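Long-range contacts in histidine-containing Phosphotransfer Protein type 1, MtHPt1 (Medicago truncatula, PDB 3US6), which probably relays phosphoryl groups from cytokinin sensor histidine kinases to response regulators in the plant cytokinin signalling pathway: residues 52-57 / 77-81; 6-10 / 136-140; 60-64 / 113-117. All blocks are in the same frame, centred on the assembly; numbering follows the deposited sequence.

Interaction 1: residues 52-57 / 77-81; sequences DSERIL and HVHQF
Phe81 swings its ring toward helix 41-64 because CG stands anti to the backbone N (chi1 -166°), and there the ring meets Ser53, Ile56 and Leu57. CG of Gln80 is also anti to its backbone N (175°), and the extended chain carries the amide across to Asp52. The two helices run antiparallel, with segment axes 10.3 Å apart.

Three residues of 52-57 meet the Phe81 ring. Ser53 lies at one end, with OG 3.1 Å from CE1 of Phe81. This hydroxyl is also hydrogen-bonded to the backbone O of Phe49, within its own helix. The Leu57 side chain crosses that of Phe81 at about a right angle and brings CD2 to 3.8 Å from CE2 of Phe81. Ile56 CG2 rests against the root of the ring, 4.0 Å from CB of Phe81. Replacing Phe81 by an alanine is likely to leave Ser53, Ile56 and Leu57 without their common partner and to open a gap between the helices.

Ile56 splits its branches between neighbours. CD1, at the end of the other branch, reaches the backbone O of His77 at 3.6 Å, with NE2 of Gln80 equally near. The outer side of the contact is polar. Gln80 NE2 gives a weak hydrogen bond to Asp52 OD2 (3.3 Å, 153°), with amide and carboxylate nearly coplanar. Asp52 OD1 faces NH2 of Arg55 in a salt bridge whose hydrogen bond is weak, and the arginine is poorly ordered.

His79, the predicted phosphorylation site, lies on segment 77-81 but takes no part here. Its side chain touches Arg101 of helix 91-106. Helix 109-142 closes the inner side through Val119 and Tyr123, which pack on Phe81, and helix 91-106 adds Cys97.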
ATOM      1  N   ASP A  52       4.786   8.641   4.411  1.00 20.36           N
ATOM      2  CA  ASP A  52       5.733   7.870   5.257  1.00 19.50           C
ATOM      3  C   ASP A  52       6.487   6.805   4.469  1.00 21.83           C
ATOM      4  O   ASP A  52       7.706   6.689   4.603  1.00 21.51           O
ATOM      5  CB  ASP A  52       5.038   7.216   6.435  1.00 21.44           C
ATOM      6  CG  ASP A  52       6.059   6.494   7.371  1.00 24.32           C
ATOM      7  OD1 ASP A  52       6.974   7.191   7.875  1.00 29.10           O
ATOM      8  OD2 ASP A  52       6.000   5.225   7.477  1.00 28.14           O
ATOM      9  N   SER A  53       5.791   6.131   3.560  1.00 22.21           N
ATOM     10  CA  SER A  53       6.392   5.030   2.814  1.00 22.66           C
ATOM     11  C   SER A  53       7.512   5.533   1.928  1.00 20.74           C
ATOM     12  O   SER A  53       8.537   4.844   1.766  1.00 20.10           O
ATOM     13  CB  SER A  53       5.321   4.281   1.998  1.00 24.64           C
ATOM     14  OG  SER A  53       4.410   3.669   2.921  1.00 25.03           O
ATOM     15  N   GLU A  54       7.368   6.694   1.341  1.00 16.13           N
ATOM     16  CA  GLU A  54       8.432   7.181   0.483  1.00 16.83           C
ATOM     17  C   GLU A  54       9.684   7.580   1.226  1.00 23.98           C
ATOM     18  O   GLU A  54      10.745   7.419   0.701  1.00 19.52           O
ATOM     19  CB  GLU A  54       7.951   8.205  -0.517  1.00 26.13           C
ATOM     20  CG  GLU A  54       7.541   9.510   0.010  1.00 59.85           C
ATOM     21  CD  GLU A  54       6.762  10.324  -1.037  1.00 74.77           C
ATOM     22  OE1 GLU A  54       6.835  11.593  -1.001  1.00 78.57           O
ATOM     23  OE2 GLU A  54       6.106   9.674  -1.876  1.00 62.93           O
ATOM     24  N   ARG A  55       9.530   8.101   2.435  1.00 25.16           N
ATOM     25  CA  ARG A  55      10.664   8.324   3.312  1.00 26.47           C
ATOM     26  C   ARG A  55      11.355   7.018   3.670  1.00 20.63           C
ATOM     27  O   ARG A  55      12.566   6.918   3.563  1.00 24.07           O
ATOM     28  CB  ARG A  55      10.241   9.049   4.593  1.00 48.25           C
ATOM     29  CG  ARG A  55       9.888  10.532   4.376  1.00 93.71           C
ATOM     30  CD  ARG A  55       9.757  11.311   5.679  1.00122.98           C
ATOM     31  NE  ARG A  55       8.753  10.735   6.565  1.00139.37           N
ATOM     32  CZ  ARG A  55       7.446  10.938   6.447  1.00148.60           C
ATOM     33  NH1 ARG A  55       6.972  11.702   5.468  1.00151.57           N
ATOM     34  NH2 ARG A  55       6.614  10.367   7.304  1.00150.48           N
ATOM     35  N   ILE A  56      10.578   6.016   4.072  1.00 21.12           N
ATOM     36  CA  ILE A  56      11.138   4.731   4.453  1.00 22.60           C
ATOM     37  C   ILE A  56      11.925   4.137   3.293  1.00 26.92           C
ATOM     38  O   ILE A  56      13.012   3.582   3.491  1.00 23.11           O
ATOM     39  CB  ILE A  56      10.010   3.742   4.911  1.00 26.83           C
ATOM     40  CG1 ILE A  56       9.550   4.096   6.340  1.00 34.70           C
ATOM     41  CG2 ILE A  56      10.487   2.295   4.805  1.00 38.81           C
ATOM     42  CD1 ILE A  56      10.317   3.402   7.483  1.00 45.61           C
ATOM     43  N   LEU A  57      11.358   4.196   2.074  1.00 20.28           N
ATOM     44  CA  LEU A  57      11.955   3.540   0.937  1.00 18.70           C
ATOM     45  C   LEU A  57      13.228   4.219   0.516  1.00 15.46           C
ATOM     46  O   LEU A  57      14.235   3.569   0.132  1.00 17.71           O
ATOM     47  CB  LEU A  57      10.964   3.506  -0.227  1.00 16.95           C
ATOM     48  CG  LEU A  57       9.868   2.489   0.014  1.00 25.33           C
ATOM     49  CD1 LEU A  57       8.872   2.728  -1.088  1.00 19.64           C
ATOM     50  CD2 LEU A  57      10.401   1.047  -0.023  1.00 35.03           C
ATOM     51  N   HIS A  77      13.323  -0.528  10.146  1.00 19.49           N
ATOM     52  CA  HIS A  77      12.580   0.305   9.188  1.00 22.77           C
ATOM     53  C   HIS A  77      11.601  -0.555   8.377  1.00 18.35           C
ATOM     54  O   HIS A  77      10.466  -0.138   8.159  1.00 18.82           O
ATOM     55  CB  HIS A  77      13.513   1.056   8.275  1.00 25.38           C
ATOM     56  CG  HIS A  77      14.324   2.093   8.981  1.00 49.09           C
ATOM     57  ND1 HIS A  77      15.353   2.781   8.372  1.00 63.55           N
ATOM     58  CD2 HIS A  77      14.289   2.528  10.261  1.00 63.76           C
ATOM     59  CE1 HIS A  77      15.902   3.610   9.240  1.00 68.88           C
ATOM     60  NE2 HIS A  77      15.276   3.477  10.396  1.00 70.83           N
ATOM     61  N   VAL A  78      12.002  -1.765   7.986  1.00 16.89           N
ATOM     62  CA  VAL A  78      11.095  -2.660   7.276  1.00 17.15           C
ATOM     63  C   VAL A  78       9.932  -3.048   8.136  1.00 16.00           C
ATOM     64  O   VAL A  78       8.754  -3.163   7.673  1.00 17.54           O
ATOM     65  CB  VAL A  78      11.844  -3.901   6.769  1.00 22.47           C
ATOM     66  CG1 VAL A  78      10.870  -4.932   6.147  1.00 24.03           C
ATOM     67  CG2 VAL A  78      12.868  -3.469   5.818  1.00 26.19           C
ATOM     68  N   HIS A  79      10.224  -3.299   9.393  1.00 16.71           N
ATOM     69  CA  HIS A  79       9.175  -3.688  10.337  1.00 16.49           C
ATOM     70  C   HIS A  79       8.118  -2.568  10.463  1.00 16.34           C
ATOM     71  O   HIS A  79       6.919  -2.790  10.464  1.00 17.20           O
ATOM     72  CB  HIS A  79       9.765  -4.017  11.693  1.00 22.14           C
ATOM     73  CG  HIS A  79       8.754  -4.515  12.676  1.00 28.95           C
ATOM     74  ND1 HIS A  79       8.479  -3.866  13.855  1.00 45.31           N
ATOM     75  CD2 HIS A  79       7.935  -5.593  12.634  1.00 38.84           C
ATOM     76  CE1 HIS A  79       7.541  -4.527  14.507  1.00 42.57           C
ATOM     77  NE2 HIS A  79       7.210  -5.590  13.797  1.00 35.10           N
ATOM     78  N   GLN A  80       8.592  -1.328  10.521  1.00 15.93           N
ATOM     79  CA  GLN A  80       7.696  -0.187  10.576  1.00 17.91           C
ATOM     80  C   GLN A  80       6.800  -0.142   9.338  1.00 17.23           C
ATOM     81  O   GLN A  80       5.612   0.036   9.450  1.00 18.41           O
ATOM     82  CB  GLN A  80       8.476   1.118  10.743  1.00 22.88           C
ATOM     83  CG  GLN A  80       7.572   2.327  10.690  1.00 33.63           C
ATOM     84  CD  GLN A  80       8.347   3.612  10.861  1.00 48.32           C
ATOM     85  OE1 GLN A  80       9.208   3.709  11.732  1.00 49.73           O
ATOM     86  NE2 GLN A  80       8.061   4.598  10.013  1.00 52.87           N
ATOM     87  N   PHE A  81       7.402  -0.360   8.160  1.00 16.26           N
ATOM     88  CA  PHE A  81       6.644  -0.372   6.888  1.00 13.37           C
ATOM     89  C   PHE A  81       5.701  -1.543   6.786  1.00 15.36           C
ATOM     90  O   PHE A  81       4.623  -1.404   6.209  1.00 15.29           O
ATOM     91  CB  PHE A  81       7.693  -0.472   5.770  1.00 16.30           C
ATOM     92  CG  PHE A  81       7.194  -0.158   4.353  1.00 16.39           C
ATOM     93  CD1 PHE A  81       6.083   0.615   4.131  1.00 23.19           C
ATOM     94  CD2 PHE A  81       7.888  -0.560   3.293  1.00 21.64           C
ATOM     95  CE1 PHE A  81       5.689   0.889   2.808  1.00 24.40           C
ATOM     96  CE2 PHE A  81       7.485  -0.240   2.002  1.00 24.90           C
ATOM     97  CZ  PHE A  81       6.396   0.472   1.794  1.00 20.37           C
TER

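Interaction 2: residues 6-10 / 136-140; sequences MRRQW and LEQQI
Leu136 reaches across to segment 6-10 with both methyls. CG lies anti to the backbone N (chi1 -179°), which directs the fork at the facing helix. CD2 sits 3.5 Å from the backbone N of Trp10 and 3.7 Å from CB of Trp10. CD1 turns toward Met6 and lies 4.0 Å from CB of Met6.

Glu137 supplies the polar link. Its extended chain brings the carboxylate to the edge of the Trp10 indole. Trp10 NE1 donates to Glu137 OE2 (2.9 Å, 156°). The acceptor lies near the ring plane, and OE2 is met on its anti side. Ring and carboxylate planes are 52° apart, so the two flat groups do not stack. CG of Glu137 also lies close to the indole, 3.3 Å from NE1 of Trp10. The bond probably limits the rotation of the ring and pairs the indole N-H of a buried tryptophan.

Gln139 adds a contact through its CB, which meets Met6 SD at 3.7 Å, where the Met6 side chain crosses that of Gln139 at about a right angle.

Ile140 ends the run by dividing its carbons among three partners. CG1 packs on CB of Met6 at 3.6 Å. CD1 lies near the Met6 carbonyl oxygen and CB of Trp10, while CG2 touches the aliphatic part of Arg7. The guanidinium end of Arg7 turns elsewhere and hydrogen-bonds the backbone O of Ser146 through NE. Ile147 touches both Trp10 and Ile140, and Pro148 also touches the indole.

This is antiparallel helix-helix packing with an apolar centre and one tryptophan-carboxylate bond. It joins the N-terminal helix 3-19 to the C-terminal part of the long helix 109-142 in this all-helical phosphotransfer protein.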
ATOM      1  N   MET A   6     -19.661   4.207 -14.241  1.00 16.79           N
ATOM      2  CA  MET A   6     -18.534   4.448 -13.372  1.00 15.27           C
ATOM      3  C   MET A   6     -18.632   3.547 -12.174  1.00 15.03           C
ATOM      4  O   MET A   6     -17.620   3.060 -11.661  1.00 15.25           O
ATOM      5  CB  MET A   6     -18.455   5.897 -12.905  1.00 14.92           C
ATOM      6  CG  MET A   6     -17.954   6.795 -13.972  1.00 16.49           C
ATOM      7  SD  MET A   6     -17.505   8.460 -13.447  1.00 27.05           S
ATOM      8  CE  MET A   6     -19.087   9.011 -13.154  1.00 24.80           C
ATOM      9  N   ARG A   7     -19.822   3.405 -11.624  1.00 14.56           N
ATOM     10  CA  ARG A   7     -19.994   2.500 -10.475  1.00 13.06           C
ATOM     11  C   ARG A   7     -19.625   1.057 -10.813  1.00 16.40           C
ATOM     12  O   ARG A   7     -18.962   0.396 -10.033  1.00 14.76           O
ATOM     13  CB  ARG A   7     -21.400   2.594  -9.907  1.00 18.45           C
ATOM     14  CG  ARG A   7     -21.652   3.958  -9.249  1.00 20.55           C
ATOM     15  CD  ARG A   7     -23.105   4.239  -8.962  1.00 39.67           C
ATOM     16  NE  ARG A   7     -23.395   3.668  -7.673  1.00 42.79           N
ATOM     17  CZ  ARG A   7     -23.949   2.486  -7.512  1.00 35.37           C
ATOM     18  NH1 ARG A   7     -24.315   1.766  -8.570  1.00 45.83           N
ATOM     19  NH2 ARG A   7     -24.139   2.051  -6.289  1.00 37.44           N
ATOM     20  N   ARG A   8     -20.050   0.582 -11.958  1.00 15.36           N
ATOM     21  CA  ARG A   8     -19.683  -0.785 -12.379  1.00 16.03           C
ATOM     22  C   ARG A   8     -18.170  -0.913 -12.565  1.00 15.43           C
ATOM     23  O   ARG A   8     -17.565  -1.918 -12.147  1.00 15.68           O
ATOM     24  CB  ARG A   8     -20.421  -1.178 -13.657  1.00 17.33           C
ATOM     25  CG  ARG A   8     -21.932  -1.399 -13.492  1.00 35.50           C
ATOM     26  CD  ARG A   8     -22.596  -1.943 -14.807  1.00 48.70           C
ATOM     27  NE  ARG A   8     -22.590  -0.976 -15.911  1.00 53.02           N
ATOM     28  CZ  ARG A   8     -23.497  -0.017 -16.073  1.00 59.14           C
ATOM     29  NH1 ARG A   8     -24.485   0.117 -15.194  1.00 65.05           N
ATOM     30  NH2 ARG A   8     -23.413   0.818 -17.107  1.00 64.33           N
ATOM     31  N   GLN A   9     -17.519   0.101 -13.119  1.00 14.69           N
ATOM     32  CA  GLN A   9     -16.078   0.103 -13.256  1.00 14.86           C
ATOM     33  C   GLN A   9     -15.353   0.037 -11.927  1.00 15.98           C
ATOM     34  O   GLN A   9     -14.366  -0.620 -11.821  1.00 16.41           O
ATOM     35  CB  GLN A   9     -15.620   1.351 -13.985  1.00 19.18           C
ATOM     36  CG  GLN A   9     -16.087   1.439 -15.391  1.00 19.45           C
ATOM     37  CD  GLN A   9     -15.691   2.754 -16.031  1.00 32.79           C
ATOM     38  OE1 GLN A   9     -15.766   3.796 -15.437  1.00 29.40           O
ATOM     39  NE2 GLN A   9     -15.270   2.679 -17.241  1.00 47.92           N
ATOM     40  N   TRP A  10     -15.872   0.734 -10.941  1.00 12.37           N
ATOM     41  CA  TRP A  10     -15.324   0.700  -9.591  1.00 11.74           C
ATOM     42  C   TRP A  10     -15.416  -0.671  -8.991  1.00 12.28           C
ATOM     43  O   TRP A  10     -14.431  -1.184  -8.462  1.00 13.35           O
ATOM     44  CB  TRP A  10     -16.071   1.730  -8.674  1.00 13.81           C
ATOM     45  CG  TRP A  10     -15.555   1.850  -7.236  1.00 13.35           C
ATOM     46  CD1 TRP A  10     -14.619   2.695  -6.786  1.00 13.35           C
ATOM     47  CD2 TRP A  10     -15.929   1.015  -6.108  1.00 12.40           C
ATOM     48  NE1 TRP A  10     -14.383   2.472  -5.436  1.00 14.47           N
ATOM     49  CE2 TRP A  10     -15.143   1.417  -5.025  1.00 14.62           C
ATOM     50  CE3 TRP A  10     -16.823  -0.047  -5.939  1.00 16.91           C
ATOM     51  CZ2 TRP A  10     -15.287   0.864  -3.763  1.00 17.24           C
ATOM     52  CZ3 TRP A  10     -16.927  -0.624  -4.717  1.00 18.60           C
ATOM     53  CH2 TRP A  10     -16.179  -0.175  -3.643  1.00 17.18           C
ATOM     54  N   LEU A 136     -11.526   7.648  -9.392  1.00  9.17           N
ATOM     55  CA  LEU A 136     -12.815   7.158  -9.878  1.00 11.92           C
ATOM     56  C   LEU A 136     -13.913   7.471  -8.841  1.00 13.31           C
ATOM     57  O   LEU A 136     -14.991   7.954  -9.162  1.00 13.63           O
ATOM     58  CB  LEU A 136     -12.761   5.666 -10.154  1.00 11.90           C
ATOM     59  CG  LEU A 136     -14.058   5.052 -10.689  1.00 12.81           C
ATOM     60  CD1 LEU A 136     -14.526   5.750 -11.935  1.00 17.75           C
ATOM     61  CD2 LEU A 136     -13.806   3.584 -10.976  1.00 13.12           C
ATOM     62  N   GLU A 137     -13.628   7.211  -7.562  1.00 11.31           N
ATOM     63  CA  GLU A 137     -14.550   7.556  -6.509  1.00 11.68           C
ATOM     64  C   GLU A 137     -14.902   9.056  -6.549  1.00 13.20           C
ATOM     65  O   GLU A 137     -16.050   9.422  -6.362  1.00 12.79           O
ATOM     66  CB  GLU A 137     -14.000   7.222  -5.131  1.00 11.66           C
ATOM     67  CG  GLU A 137     -13.903   5.738  -4.909  1.00 14.09           C
ATOM     68  CD  GLU A 137     -13.478   5.312  -3.496  1.00 16.41           C
ATOM     69  OE1 GLU A 137     -13.440   6.144  -2.554  1.00 17.59           O
ATOM     70  OE2 GLU A 137     -13.214   4.071  -3.314  1.00 18.89           O
ATOM     71  N   GLN A 138     -13.891   9.910  -6.673  1.00 11.57           N
ATOM     72  CA  GLN A 138     -14.155  11.341  -6.720  1.00  9.39           C
ATOM     73  C   GLN A 138     -15.074  11.684  -7.886  1.00 10.04           C
ATOM     74  O   GLN A 138     -15.970  12.528  -7.796  1.00 13.69           O
ATOM     75  CB  GLN A 138     -12.857  12.149  -6.840  1.00 13.66           C
ATOM     76  CG  GLN A 138     -11.899  12.049  -5.694  1.00 22.31           C
ATOM     77  CD  GLN A 138     -12.237  12.836  -4.434  1.00 29.20           C
ATOM     78  OE1 GLN A 138     -11.534  12.682  -3.421  1.00 38.22           O
ATOM     79  NE2 GLN A 138     -13.241  13.717  -4.490  1.00 23.61           N
ATOM     80  N   GLN A 139     -14.877  11.012  -9.021  1.00 10.89           N
ATOM     81  CA  GLN A 139     -15.742  11.247 -10.188  1.00 10.76           C
ATOM     82  C   GLN A 139     -17.187  10.791  -9.951  1.00 13.02           C
ATOM     83  O   GLN A 139     -18.150  11.519 -10.249  1.00 13.22           O
ATOM     84  CB  GLN A 139     -15.177  10.582 -11.443  1.00 12.48           C
ATOM     85  CG  GLN A 139     -13.885  11.166 -11.871  1.00 13.39           C
ATOM     86  CD  GLN A 139     -13.014  10.253 -12.774  1.00 27.20           C
ATOM     87  OE1 GLN A 139     -13.387   9.116 -13.125  1.00 33.28           O
ATOM     88  NE2 GLN A 139     -11.815  10.724 -13.063  1.00 26.60           N
ATOM     89  N   ILE A 140     -17.342   9.628  -9.377  1.00 12.15           N
ATOM     90  CA  ILE A 140     -18.667   9.096  -9.051  1.00 11.91           C
ATOM     91  C   ILE A 140     -19.420  10.098  -8.158  1.00 11.91           C
ATOM     92  O   ILE A 140     -20.584  10.416  -8.406  1.00 15.13           O
ATOM     93  CB  ILE A 140     -18.589   7.707  -8.352  1.00 11.37           C
ATOM     94  CG1 ILE A 140     -18.125   6.657  -9.376  1.00 12.46           C
ATOM     95  CG2 ILE A 140     -19.958   7.296  -7.803  1.00 14.23           C
ATOM     96  CD1 ILE A 140     -17.624   5.337  -8.763  1.00 13.22           C
TER

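Interaction 3: residues 60-64 / 113-117; sequences LSFAV and RRCLQ
Leu116 meets Leu60, Ser61 and Val64 across two antiparallel helices of the HPt helical bundle, 41-64 and 109-142. The segment axes lie 10.3 Å apart. Leu116, Val64 and Arg113 bury the most surface here.

Leu116 has CG anti to the backbone N (chi1 177°), which turns its branches toward the facing helix. CD2 settles over the turn between Leu60 and Val64, 3.4 Å from CA of Ser61. CD1 packs beside Leu60, 3.9 Å from CB of Leu60. CD2 also meets Val64 CG2 at 3.2 Å, closer than usual van der Waals contact, so the packing is tight at this point. Phe100 of helix 91-106 touches both Val64 and Leu116 and closes the apolar cluster.

Arg113 lies one turn of helix before Leu116 and adds a polar contact. Its chain is extended from CG to NE and slides past Val64 in the opposite direction. The Val64 carbonyl belongs to the last turn of helix 41-64, where carbonyls lack the usual helical partner. Arg113 takes up this oxygen, and its positive charge would probably be favourable at a helix C-terminus. NH2 of the same guanidinium makes a weak hydrogen bond to the backbone O of Gln66. Arg113 NE gives the main bond to Val64 O, 2.9 Å long and nearly straight at 171°, with the oxygen in the guanidinium plane.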
ATOM      1  N   LEU A  60      15.801   3.124   3.059  1.00 17.67           N
ATOM      2  CA  LEU A  60      16.111   1.743   2.917  1.00 14.56           C
ATOM      3  C   LEU A  60      17.013   1.518   1.706  1.00 14.64           C
ATOM      4  O   LEU A  60      17.955   0.704   1.845  1.00 14.88           O
ATOM      5  CB  LEU A  60      14.850   0.891   2.785  1.00 18.97           C
ATOM      6  CG  LEU A  60      14.109   0.522   4.071  1.00 26.64           C
ATOM      7  CD1 LEU A  60      12.825  -0.231   3.722  1.00 30.25           C
ATOM      8  CD2 LEU A  60      14.983  -0.376   4.914  1.00 32.14           C
ATOM      9  N   SER A  61      16.763   2.177   0.557  1.00 14.12           N
ATOM     10  CA  SER A  61      17.597   1.900  -0.631  0.56 17.21           C
ATOM     11  C   SER A  61      19.022   2.291  -0.341  1.00 16.91           C
ATOM     12  O   SER A  61      19.970   1.524  -0.600  1.00 17.72           O
ATOM     13  CB  SER A  61      17.124   2.618  -1.883  0.56 18.29           C
ATOM     14  OG  SER A  61      15.820   2.193  -2.241  0.56 25.09           O
ATOM     15  N   PHE A  62      19.203   3.447   0.279  1.00 14.72           N
ATOM     16  CA  PHE A  62      20.543   3.910   0.656  1.00 18.98           C
ATOM     17  C   PHE A  62      21.237   2.927   1.609  1.00 22.09           C
ATOM     18  O   PHE A  62      22.388   2.563   1.387  1.00 21.31           O
ATOM     19  CB  PHE A  62      20.487   5.311   1.291  1.00 22.32           C
ATOM     20  CG  PHE A  62      21.872   5.846   1.637  1.00 30.03           C
ATOM     21  CD1 PHE A  62      22.693   6.390   0.655  1.00 39.59           C
ATOM     22  CD2 PHE A  62      22.362   5.711   2.912  1.00 28.19           C
ATOM     23  CE1 PHE A  62      23.972   6.856   0.982  1.00 39.11           C
ATOM     24  CE2 PHE A  62      23.635   6.171   3.232  1.00 30.62           C
ATOM     25  CZ  PHE A  62      24.422   6.729   2.258  1.00 30.75           C
ATOM     26  N   ALA A  63      20.497   2.438   2.601  1.00 14.43           N
ATOM     27  CA  ALA A  63      21.015   1.531   3.566  1.00 16.41           C
ATOM     28  C   ALA A  63      21.382   0.173   2.993  1.00 13.64           C
ATOM     29  O   ALA A  63      22.389  -0.418   3.461  1.00 15.77           O
ATOM     30  CB  ALA A  63      19.994   1.356   4.698  1.00 18.08           C
ATOM     31  N   VAL A  64      20.562  -0.395   2.111  1.00 12.64           N
ATOM     32  CA  VAL A  64      20.866  -1.749   1.625  1.00 12.41           C
ATOM     33  C   VAL A  64      21.950  -1.736   0.581  1.00 14.31           C
ATOM     34  O   VAL A  64      22.612  -2.756   0.378  1.00 14.07           O
ATOM     35  CB  VAL A  64      19.626  -2.526   1.127  1.00 14.31           C
ATOM     36  CG1 VAL A  64      18.632  -2.673   2.194  1.00 18.22           C
ATOM     37  CG2 VAL A  64      19.052  -1.934  -0.101  1.00 16.11           C
ATOM     38  N   ARG A 113      18.819  -6.877  -1.013  1.00 11.13           N
ATOM     39  CA  ARG A 113      18.720  -5.918  -2.091  1.00 11.12           C
ATOM     40  C   ARG A 113      17.563  -6.261  -3.053  1.00 15.23           C
ATOM     41  O   ARG A 113      16.773  -5.410  -3.446  1.00 13.35           O
ATOM     42  CB  ARG A 113      20.041  -5.824  -2.827  1.00 11.34           C
ATOM     43  CG  ARG A 113      21.047  -5.104  -1.967  1.00 12.82           C
ATOM     44  CD  ARG A 113      22.420  -5.121  -2.617  1.00 11.41           C
ATOM     45  NE  ARG A 113      23.403  -4.486  -1.760  1.00 11.28           N
ATOM     46  CZ  ARG A 113      24.713  -4.553  -1.935  1.00 11.73           C
ATOM     47  NH1 ARG A 113      25.235  -5.159  -2.987  1.00 10.68           N
ATOM     48  NH2 ARG A 113      25.530  -3.994  -1.085  1.00 12.14           N
ATOM     49  N   ARG A 114      17.465  -7.521  -3.400  1.00 11.26           N
ATOM     50  CA  ARG A 114      16.415  -7.947  -4.297  1.00 13.76           C
ATOM     51  C   ARG A 114      15.038  -7.813  -3.666  1.00 15.93           C
ATOM     52  O   ARG A 114      14.086  -7.423  -4.288  1.00 14.29           O
ATOM     53  CB  ARG A 114      16.657  -9.378  -4.691  1.00 17.48           C
ATOM     54  CG  ARG A 114      17.726  -9.477  -5.711  1.00 22.74           C
ATOM     55  CD  ARG A 114      17.748 -10.858  -6.296  1.00 27.90           C
ATOM     56  NE  ARG A 114      18.946 -11.538  -5.905  1.00 44.54           N
ATOM     57  CZ  ARG A 114      19.042 -12.397  -4.923  1.00 43.20           C
ATOM     58  NH1 ARG A 114      17.983 -12.741  -4.242  1.00 53.19           N
ATOM     59  NH2 ARG A 114      20.202 -12.934  -4.669  1.00 32.29           N
ATOM     60  N   CYS A 115      14.973  -8.132  -2.398  1.00 13.95           N
ATOM     61  CA  CYS A 115      13.709  -8.018  -1.730  0.57 12.51           C
ATOM     62  C   CYS A 115      13.314  -6.563  -1.560  1.00 13.84           C
ATOM     63  O   CYS A 115      12.123  -6.238  -1.675  1.00 14.27           O
ATOM     64  CB  CYS A 115      13.821  -8.651  -0.397  0.57 11.71           C
ATOM     65  SG  CYS A 115      12.217  -8.840   0.412  0.57 18.71           S
ATOM     66  N   LEU A 116      14.258  -5.648  -1.308  1.00 10.43           N
ATOM     67  CA  LEU A 116      13.865  -4.241  -1.318  1.00 13.73           C
ATOM     68  C   LEU A 116      13.344  -3.839  -2.695  1.00 12.75           C
ATOM     69  O   LEU A 116      12.384  -3.070  -2.807  1.00 12.11           O
ATOM     70  CB  LEU A 116      15.004  -3.287  -0.870  1.00 17.98           C
ATOM     71  CG  LEU A 116      14.746  -1.751  -0.889  1.00 23.27           C
ATOM     72  CD1 LEU A 116      13.646  -1.470  -0.051  1.00 26.03           C
ATOM     73  CD2 LEU A 116      15.940  -1.034  -0.338  1.00 36.31           C
ATOM     74  N   GLN A 117      13.921  -4.321  -3.761  1.00 13.22           N
ATOM     75  CA  GLN A 117      13.492  -3.978  -5.082  1.00 10.48           C
ATOM     76  C   GLN A 117      12.018  -4.438  -5.206  1.00 12.26           C
ATOM     77  O   GLN A 117      11.183  -3.651  -5.709  1.00 12.82           O
ATOM     78  CB  GLN A 117      14.425  -4.619  -6.110  1.00 13.53           C
ATOM     79  CG  GLN A 117      14.071  -4.356  -7.581  1.00 16.29           C
ATOM     80  CD  GLN A 117      12.912  -5.182  -8.106  1.00 14.22           C
ATOM     81  OE1 GLN A 117      12.948  -6.387  -8.039  1.00 17.75           O
ATOM     82  NE2 GLN A 117      11.944  -4.512  -8.713  1.00 16.36           N
TER

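Interactions 1 and 3 are neighbours, with centres 11 Å apart. Both use helix 41-64, and their segments alternate along the chain. They touch where Leu60 packs on His77 and Val78, and where Leu57 meets Leu116. Together they join helix 41-64 to helices 71-88 and 109-142 within the Hpt domain, and segment 77-81 of interaction 1 carries the predicted phosphohistidine, His79. Interaction 2 lies on the other side of the chain's centre, 30 Å from interaction 1 and 36 Å from interaction 3, centre to centre. It shares helix 109-142 with interaction 3. Its segments enclose the other two along the chain, so it brings the N-terminal helix and the C-terminal region together.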